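Local coordinates for alcohol dehydrogenase superfamily protein (PDB 3GAZ) that probably works as an NADP-dependent oxidoreductase of the medium-chain alcohol dehydrogenase superfamily, its precise substrate and reaction being undefined, at residues Ala11-Glu14 with Pro19-Leu22; Ser42-Leu47 with Asp316-Arg321; Ala49-Gly54 with Ala65-Asp70; Gly312-Ala317 with Ile331-Glu336. All blocks are in the same frame, centred on the assembly; numbering follows the deposited sequence.

Contact 1: residues Ala11-Glu14 with Pro19-Leu22; sequences AVVE and PFVL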
# COMPACT_ATOMS: atom_id res chain seq x y z
N ALA A 11 11.56 8.87 11.10
CA ALA A 11 12.06 9.73 10.04
C ALA A 11 11.03 9.64 8.92
O ALA A 11 10.67 8.56 8.46
CB ALA A 11 13.41 9.24 9.55
N VAL A 12 10.54 10.80 8.50
CA VAL A 12 9.54 10.85 7.45
C VAL A 12 10.03 11.60 6.22
O VAL A 12 10.59 12.69 6.34
CB VAL A 12 8.25 11.54 7.94
CG1 VAL A 12 7.20 11.54 6.84
CG2 VAL A 12 7.72 10.84 9.18
N VAL A 13 9.83 11.01 5.05
CA VAL A 13 10.18 11.68 3.81
C VAL A 13 8.85 12.29 3.41
O VAL A 13 7.89 11.57 3.11
CB VAL A 13 10.67 10.68 2.73
CG1 VAL A 13 10.92 11.42 1.42
CG2 VAL A 13 11.96 10.02 3.19
N GLU A 14 8.78 13.61 3.45
CA GLU A 14 7.54 14.33 3.15
C GLU A 14 7.20 14.48 1.68
O GLU A 14 6.03 14.39 1.30
CB GLU A 14 7.59 15.70 3.83
CG GLU A 14 8.12 15.61 5.26
CD GLU A 14 7.93 16.88 6.06
OE1 GLU A 14 8.25 17.96 5.54
OE2 GLU A 14 7.46 16.78 7.21
N PRO A 19 14.20 15.86 2.54
CA PRO A 19 15.07 15.35 3.60
C PRO A 19 14.34 14.36 4.51
O PRO A 19 13.11 14.31 4.52
CB PRO A 19 15.48 16.61 4.35
CG PRO A 19 14.25 17.46 4.23
CD PRO A 19 13.88 17.29 2.78
N PHE A 20 15.10 13.58 5.26
CA PHE A 20 14.51 12.65 6.20
C PHE A 20 14.18 13.50 7.42
O PHE A 20 15.07 13.93 8.15
CB PHE A 20 15.51 11.54 6.54
CG PHE A 20 15.67 10.53 5.45
CD1 PHE A 20 14.73 9.51 5.29
CD2 PHE A 20 16.71 10.62 4.53
CE1 PHE A 20 14.83 8.60 4.24
CE2 PHE A 20 16.82 9.72 3.48
CZ PHE A 20 15.88 8.71 3.33
N VAL A 21 12.89 13.75 7.63
CA VAL A 21 12.45 14.59 8.74
C VAL A 21 12.08 13.82 9.99
O VAL A 21 11.16 13.00 9.97
CB VAL A 21 11.25 15.46 8.31
CG1 VAL A 21 10.81 16.36 9.46
CG2 VAL A 21 11.63 16.28 7.08
N LEU A 22 12.80 14.07 11.08
CA LEU A 22 12.50 13.41 12.34
C LEU A 22 11.21 14.01 12.90
O LEU A 22 11.10 15.23 13.04
CB LEU A 22 13.64 13.60 13.34
CG LEU A 22 14.97 12.93 12.97
CD1 LEU A 22 15.95 13.09 14.12
CD2 LEU A 22 14.74 11.45 12.69
O HOH W 1 11.00 15.46 3.27
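Val-12 and Val-21 form the hydrogen-bonded antiparallel pair of this short hairpin: Val-12 N donates to Val-21 O at 2.7 Å, and Val-21 N returns a bond to Val-12 O at 2.8 Å. Beta-branched valines suit such extended backbone. Beyond this pair a water takes over, accepting from Glu-14 N and donating to Pro-19 O, so that it bridges the strands where they run into the turn. The side chain of Glu-14 can be followed outward from there. Its CB meets nothing across the contact; CG, set beside the backbone N (chi1 -44°), comes to 4.0 Å from Val-21 CG2. CD lies 3.9 Å from that same methyl, and at the tip OE1 keeps to Val-21 CG2 while OE2 comes to 4.1 Å from Val-21 CG1; the two side chains cross at about a right angle. With an alanine here, Val-21 would probably lose this cover and its methyls be left more open to solvent. On the other face of the hairpin Val-13 lies alongside Phe-20, CG2 approaching the ring obliquely at 3.4 Å from CE1. Ala-11, small enough to let neighbours close in, brings CB to 4.1 Å from Leu-22 CD2, and both it and Phe-20 touch Ile-311. Backbone bonds thus hold the strands together, while side chains make one face apolar and a carboxylate from the turn folds over Val-21 on the other.

Contact 2: residues Ser42-Leu47 with Asp316-Arg321; sequences SGTNPL and DAVLGR
Val-318 meets Thr-44 and Pro-46 through its two methyls: one lies against the hydroxyl of Thr-44, the other makes the apolar touch with Pro-46, and no hydrogen bond joins the segments. CG2 presses on the hydroxyl side of Thr-44, 3.1 Å from OG1, a tight approach in which the two side chains slide past each other in opposite directions. CG1, anti to the backbone N (chi1 171°), is directed to the proline instead and stops 4.1 Å from Pro-46 CG, the ring and the valine crossing at about a right angle. A branched residue is apt here because it serves two neighbours at once, and proline is at ease in the first turn of a helix, where its missing N-H costs no bond. The segments come from distant parts of the chain: strand 41-43 and its run into helix 46-52 belong to the GroES-like region, and the end of helix 311-319 is brought against them late in the sequence. That helix stops in a Schellman motif, with Gly-320 at positive phi, Arg-321 N bonded to Asp-316 O at 2.6 Å and a weak bond from Gly-320 N to Ala-317 O at 3.2 Å. The polar partners of Thr-44 come from outside both segments: OG1, the atom the valine methyl crowds, is hydrogen-bonded to Ile-331 O, and Thr-44 O to Lys-330 NZ.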
# COMPACT_ATOMS: atom_id res chain seq x y z
N SER A 42 17.92 -0.60 11.59
CA SER A 42 17.15 -0.54 10.35
C SER A 42 18.10 -0.77 9.18
O SER A 42 19.07 -0.04 9.00
CB SER A 42 16.47 0.83 10.23
OG SER A 42 15.73 0.97 9.02
N GLY A 43 17.82 -1.80 8.38
CA GLY A 43 18.67 -2.10 7.24
C GLY A 43 18.25 -1.33 6.00
O GLY A 43 17.08 -1.34 5.63
N THR A 44 19.21 -0.67 5.36
CA THR A 44 18.91 0.11 4.16
C THR A 44 19.00 -0.72 2.89
O THR A 44 19.58 -1.80 2.88
CB THR A 44 19.88 1.32 4.00
OG1 THR A 44 21.19 0.83 3.67
CG2 THR A 44 19.95 2.13 5.28
N ASN A 45 18.41 -0.20 1.82
CA ASN A 45 18.45 -0.85 0.52
C ASN A 45 18.33 0.23 -0.54
O ASN A 45 17.64 1.23 -0.35
CB ASN A 45 17.32 -1.87 0.37
CG ASN A 45 17.52 -3.12 1.23
OD1 ASN A 45 16.85 -3.29 2.25
ND2 ASN A 45 18.44 -3.98 0.82
N PRO A 46 19.01 0.05 -1.68
CA PRO A 46 18.97 1.02 -2.77
C PRO A 46 17.54 1.45 -3.15
O PRO A 46 17.30 2.62 -3.43
CB PRO A 46 19.67 0.29 -3.92
CG PRO A 46 20.68 -0.55 -3.20
CD PRO A 46 19.87 -1.10 -2.04
N LEU A 47 16.60 0.50 -3.14
CA LEU A 47 15.22 0.82 -3.50
C LEU A 47 14.65 1.97 -2.67
O LEU A 47 13.88 2.78 -3.18
CB LEU A 47 14.31 -0.41 -3.35
CG LEU A 47 12.87 -0.21 -3.83
CD1 LEU A 47 12.87 0.08 -5.32
CD2 LEU A 47 12.04 -1.46 -3.53
N ASP A 316 23.68 8.28 1.29
CA ASP A 316 24.72 8.83 0.42
C ASP A 316 25.77 7.74 0.31
O ASP A 316 26.43 7.59 -0.73
CB ASP A 316 25.38 10.07 1.03
CG ASP A 316 24.51 11.30 0.93
OD1 ASP A 316 23.79 11.44 -0.09
OD2 ASP A 316 24.57 12.14 1.85
N ALA A 317 25.93 6.97 1.38
CA ALA A 317 26.89 5.88 1.43
C ALA A 317 26.39 4.70 0.61
O ALA A 317 27.15 4.07 -0.13
CB ALA A 317 27.14 5.47 2.88
N VAL A 318 25.10 4.38 0.75
CA VAL A 318 24.51 3.28 0.00
C VAL A 318 24.70 3.49 -1.50
O VAL A 318 24.97 2.55 -2.25
CB VAL A 318 23.00 3.15 0.28
CG1 VAL A 318 22.37 2.15 -0.68
CG2 VAL A 318 22.77 2.71 1.71
N LEU A 319 24.57 4.75 -1.93
CA LEU A 319 24.70 5.09 -3.34
C LEU A 319 26.06 5.68 -3.70
O LEU A 319 26.37 5.85 -4.87
CB LEU A 319 23.60 6.08 -3.73
CG LEU A 319 22.16 5.62 -3.48
CD1 LEU A 319 21.21 6.78 -3.73
CD2 LEU A 319 21.83 4.44 -4.38
N GLY A 320 26.87 5.98 -2.69
CA GLY A 320 28.17 6.58 -2.96
C GLY A 320 27.97 7.95 -3.57
O GLY A 320 28.58 8.29 -4.58
N ARG A 321 27.09 8.74 -2.96
CA ARG A 321 26.78 10.08 -3.44
C ARG A 321 27.51 11.13 -2.60
O ARG A 321 28.01 10.84 -1.52
CB ARG A 321 25.28 10.34 -3.34
CG ARG A 321 24.40 9.45 -4.20
CD ARG A 321 24.45 9.85 -5.66
NE ARG A 321 23.56 9.05 -6.49
CZ ARG A 321 22.23 9.02 -6.38
NH1 ARG A 321 21.62 9.77 -5.46
NH2 ARG A 321 21.51 8.25 -7.18

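Contact 3: residues Ala49-Gly54 with Ala65-Asp70; sequences AKIRAG and AILGMD
Arg-52 meets Leu-67 with the base of its side chain, and its flat guanidinium is carried away from the leucine. CG stands anti to the backbone N (chi1 178°) and the chain runs extended to NE, which donates to Gly-18 O. The ring of Phe-20 packs near the guanidinium carbon. Leu-67 therefore sees only aliphatic and backbone atoms of the arginine: its CD1 is 4.0 Å from Arg-52 CB and 3.9 Å from Arg-52 N. The other branch, CD2, turns to Ile-51 and lies 3.8 Å from its CG2. That methyl is anti to the isoleucine backbone N, and the two side chains slide past each other in opposite directions. Leucine suits the place because its forked end can straddle two successive helix residues. Ile-51, branched at CB, presents a methyl close to the helix surface, where the leucine can reach it; both are buried, with no hydrogen bond joining the segments. Leu-67 also packs on Val-13 of strand 7-13, so Leu-67, Val-13 and the helix meet at one corner. Past Arg-52 the helix ends in a Schellman motif, Gly-54 taking positive phi and its N bonding to Ile-51 O at 2.9 Å. Such apolar docking of helix 46-52 against the irregular run leading into strand 70-78 belongs to the GroES-like domain of the alcohol dehydrogenase family.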
# COMPACT_ATOMS: atom_id res chain seq x y z
N ALA A 49 15.99 4.65 -1.72
CA ALA A 49 16.38 5.91 -2.33
C ALA A 49 15.54 6.19 -3.57
O ALA A 49 15.18 7.33 -3.84
CB ALA A 49 17.87 5.89 -2.70
N LYS A 50 15.23 5.14 -4.32
CA LYS A 50 14.41 5.31 -5.51
C LYS A 50 13.03 5.77 -5.07
O LYS A 50 12.40 6.60 -5.73
CB LYS A 50 14.31 3.99 -6.29
CG LYS A 50 13.48 4.12 -7.56
CD LYS A 50 13.26 2.78 -8.24
CE LYS A 50 14.23 2.54 -9.38
NZ LYS A 50 13.83 1.33 -10.17
N ILE A 51 12.56 5.22 -3.95
CA ILE A 51 11.26 5.60 -3.41
C ILE A 51 11.29 7.04 -2.90
O ILE A 51 10.33 7.79 -3.06
CB ILE A 51 10.84 4.64 -2.25
CG1 ILE A 51 10.51 3.26 -2.81
CG2 ILE A 51 9.62 5.21 -1.52
CD1 ILE A 51 10.38 2.17 -1.75
N ARG A 52 12.40 7.42 -2.27
CA ARG A 52 12.56 8.77 -1.74
C ARG A 52 12.47 9.78 -2.88
O ARG A 52 11.91 10.87 -2.72
CB ARG A 52 13.92 8.91 -1.05
CG ARG A 52 14.22 10.29 -0.51
CD ARG A 52 15.66 10.39 -0.04
NE ARG A 52 15.95 11.67 0.59
CZ ARG A 52 17.17 12.11 0.87
NH1 ARG A 52 18.23 11.37 0.56
NH2 ARG A 52 17.34 13.29 1.46
N ALA A 53 13.03 9.42 -4.03
CA ALA A 53 13.02 10.29 -5.20
C ALA A 53 11.67 10.23 -5.92
O ALA A 53 11.45 10.96 -6.90
CB ALA A 53 14.15 9.89 -6.15
N GLY A 54 10.78 9.38 -5.44
CA GLY A 54 9.47 9.25 -6.05
C GLY A 54 9.53 8.64 -7.43
O GLY A 54 8.71 8.95 -8.30
N ALA A 65 5.90 9.45 3.75
CA ALA A 65 5.98 8.10 4.29
C ALA A 65 7.27 7.83 5.04
O ALA A 65 8.26 8.54 4.88
CB ALA A 65 5.81 7.07 3.16
N ILE A 66 7.24 6.80 5.88
CA ILE A 66 8.40 6.37 6.64
C ILE A 66 8.98 5.26 5.78
O ILE A 66 8.28 4.29 5.46
CB ILE A 66 7.99 5.82 8.02
CG1 ILE A 66 7.43 6.95 8.88
CG2 ILE A 66 9.18 5.16 8.68
CD1 ILE A 66 6.72 6.49 10.14
N LEU A 67 10.24 5.41 5.37
CA LEU A 67 10.87 4.41 4.52
C LEU A 67 11.73 3.40 5.29
O LEU A 67 11.81 3.46 6.52
CB LEU A 67 11.71 5.12 3.44
CG LEU A 67 10.95 6.23 2.71
CD1 LEU A 67 11.79 6.74 1.53
CD2 LEU A 67 9.60 5.71 2.23
N GLY A 68 12.35 2.47 4.57
CA GLY A 68 13.17 1.45 5.22
C GLY A 68 12.38 0.16 5.19
O GLY A 68 11.24 0.14 5.64
N MSE A 69 12.98 -0.92 4.69
CA MSE A 69 12.27 -2.19 4.58
C MSE A 69 12.69 -3.28 5.57
O MSE A 69 11.86 -4.11 5.97
CB MSE A 69 12.43 -2.72 3.14
CG MSE A 69 12.09 -1.70 2.06
SE MSE A 69 12.49 -2.27 0.37
CE MSE A 69 14.00 -1.63 0.15
N ASP A 70 13.97 -3.29 5.95
CA ASP A 70 14.50 -4.30 6.87
C ASP A 70 14.64 -3.80 8.31
O ASP A 70 14.92 -2.63 8.55
CB ASP A 70 15.90 -4.76 6.42
CG ASP A 70 15.89 -5.53 5.11
OD1 ASP A 70 14.99 -6.38 4.91
OD2 ASP A 70 16.80 -5.31 4.28

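Contact 4: residues Gly312-Ala317 with Ile331-Glu336; sequences GSAYDA and IAITVE
Ala-314 and Ala-317, about one helical turn apart, set their small methyls against the bulkier Ile-331, and the fit depends on that difference in size. The CB of Ala-314 is a low bump that faces the groove between Ile-331 and Ile-333: it is 3.9 Å from Ile-331 CG2 and 4.2 Å from Ile-333 CG1. Because alanine stands so little above the helix surface, the strand residues can come close. In return Ile-331 fills the space along the helix. Its CG2 is anti to the backbone N, and a chi2 of -68° swings CD1 over to Ala-317, where it lies 4.0 Å from CB. The same side chain also approaches the backbone, CG2 being 4.0 Å from Ala-314 O. Cutting Ile-331 back to an alanine would probably open a gap beside both helix alanines, since the methyls that fill it are the ones lost. All four touching residues are buried, and no hydrogen bond crosses between the segments. Phe-306 lies against both alanines and Ile-331 and completes the greasy layer. Tyr-315 leaves the helix on the side away from the strand, but its ring swings back, and its OH is hydrogen-bonded to Asp-48 and His-105. Helix 311-319 thus rests on the two parallel strands it connects, 306-307 and 332-334, in a beta-alpha-beta unit that closes the chain back onto the GroES-like part of the fold.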
# COMPACT_ATOMS: atom_id res chain seq x y z
N GLY A 312 20.08 10.51 5.93
CA GLY A 312 20.44 11.07 4.63
C GLY A 312 21.88 10.69 4.29
O GLY A 312 22.18 10.32 3.15
N SER A 313 22.76 10.77 5.29
CA SER A 313 24.16 10.42 5.10
C SER A 313 24.30 8.92 4.86
O SER A 313 25.16 8.48 4.10
CB SER A 313 24.99 10.82 6.33
OG SER A 313 25.00 12.22 6.51
N ALA A 314 23.45 8.13 5.52
CA ALA A 314 23.50 6.69 5.35
C ALA A 314 23.26 6.31 3.89
O ALA A 314 23.97 5.47 3.33
CB ALA A 314 22.47 6.02 6.24
N TYR A 315 22.26 6.93 3.26
CA TYR A 315 21.98 6.62 1.86
C TYR A 315 23.01 7.20 0.90
O TYR A 315 23.19 6.66 -0.20
CB TYR A 315 20.57 7.06 1.48
CG TYR A 315 19.53 6.10 2.01
CD1 TYR A 315 19.39 4.82 1.45
CD2 TYR A 315 18.77 6.41 3.13
CE1 TYR A 315 18.51 3.88 2.01
CE2 TYR A 315 17.90 5.48 3.70
CZ TYR A 315 17.77 4.22 3.14
OH TYR A 315 16.93 3.30 3.71
N ASP A 316 23.68 8.28 1.29
CA ASP A 316 24.72 8.83 0.42
C ASP A 316 25.77 7.74 0.31
O ASP A 316 26.43 7.59 -0.73
CB ASP A 316 25.38 10.07 1.03
CG ASP A 316 24.51 11.30 0.93
OD1 ASP A 316 23.79 11.44 -0.09
OD2 ASP A 316 24.57 12.14 1.85
N ALA A 317 25.93 6.97 1.38
CA ALA A 317 26.89 5.88 1.43
C ALA A 317 26.39 4.70 0.61
O ALA A 317 27.15 4.07 -0.13
CB ALA A 317 27.14 5.47 2.88
N ILE A 331 24.56 -1.03 4.48
CA ILE A 331 24.50 0.02 5.48
C ILE A 331 23.33 -0.20 6.44
O ILE A 331 22.20 -0.43 6.00
CB ILE A 331 24.31 1.41 4.83
CG1 ILE A 331 25.49 1.72 3.90
CG2 ILE A 331 24.17 2.48 5.91
CD1 ILE A 331 26.82 1.92 4.61
N ALA A 332 23.61 -0.11 7.73
CA ALA A 332 22.59 -0.27 8.75
C ALA A 332 22.48 1.00 9.59
O ALA A 332 23.49 1.64 9.90
CB ALA A 332 22.92 -1.45 9.65
N ILE A 333 21.26 1.37 9.92
CA ILE A 333 21.00 2.55 10.73
C ILE A 333 20.73 2.07 12.14
O ILE A 333 19.93 1.16 12.34
CB ILE A 333 19.75 3.30 10.24
CG1 ILE A 333 19.97 3.81 8.81
CG2 ILE A 333 19.41 4.44 11.20
CD1 ILE A 333 18.68 4.20 8.11
N THR A 334 21.41 2.66 13.12
CA THR A 334 21.18 2.28 14.50
C THR A 334 20.08 3.17 15.06
O THR A 334 20.28 4.37 15.27
CB THR A 334 22.44 2.46 15.37
OG1 THR A 334 23.49 1.64 14.86
CG2 THR A 334 22.14 2.07 16.81
N VAL A 335 18.91 2.58 15.28
CA VAL A 335 17.76 3.31 15.81
C VAL A 335 17.85 3.40 17.33
O VAL A 335 17.68 4.47 17.91
CB VAL A 335 16.44 2.62 15.42
CG1 VAL A 335 15.27 3.27 16.14
CG2 VAL A 335 16.24 2.69 13.91
N GLU A 336 18.11 2.26 17.97
CA GLU A 336 18.22 2.21 19.42
C GLU A 336 19.42 1.34 19.79
O GLU A 336 20.45 1.90 20.24
CB GLU A 336 16.95 1.63 20.03

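Contact 1 lies farthest out, a partly buried hairpin joined by backbone bonds and a water, whereas contacts 2, 3 and 4 are buried and rely on methyl packing. Contacts 2 and 4 share helix 311-319 and reach neighbouring strands of one sheet, where Ser-42 O and Ile-333 N are 2.8 Å apart in a probable hydrogen bond. Contacts 2 and 3 share helix 46-52, packed at its start by a valine and near its end by a leucine. The hairpin joins this interior through Val-13, which touches Leu-67 of contact 3, and through Phe-20, which packs against Tyr-315 of contact 4.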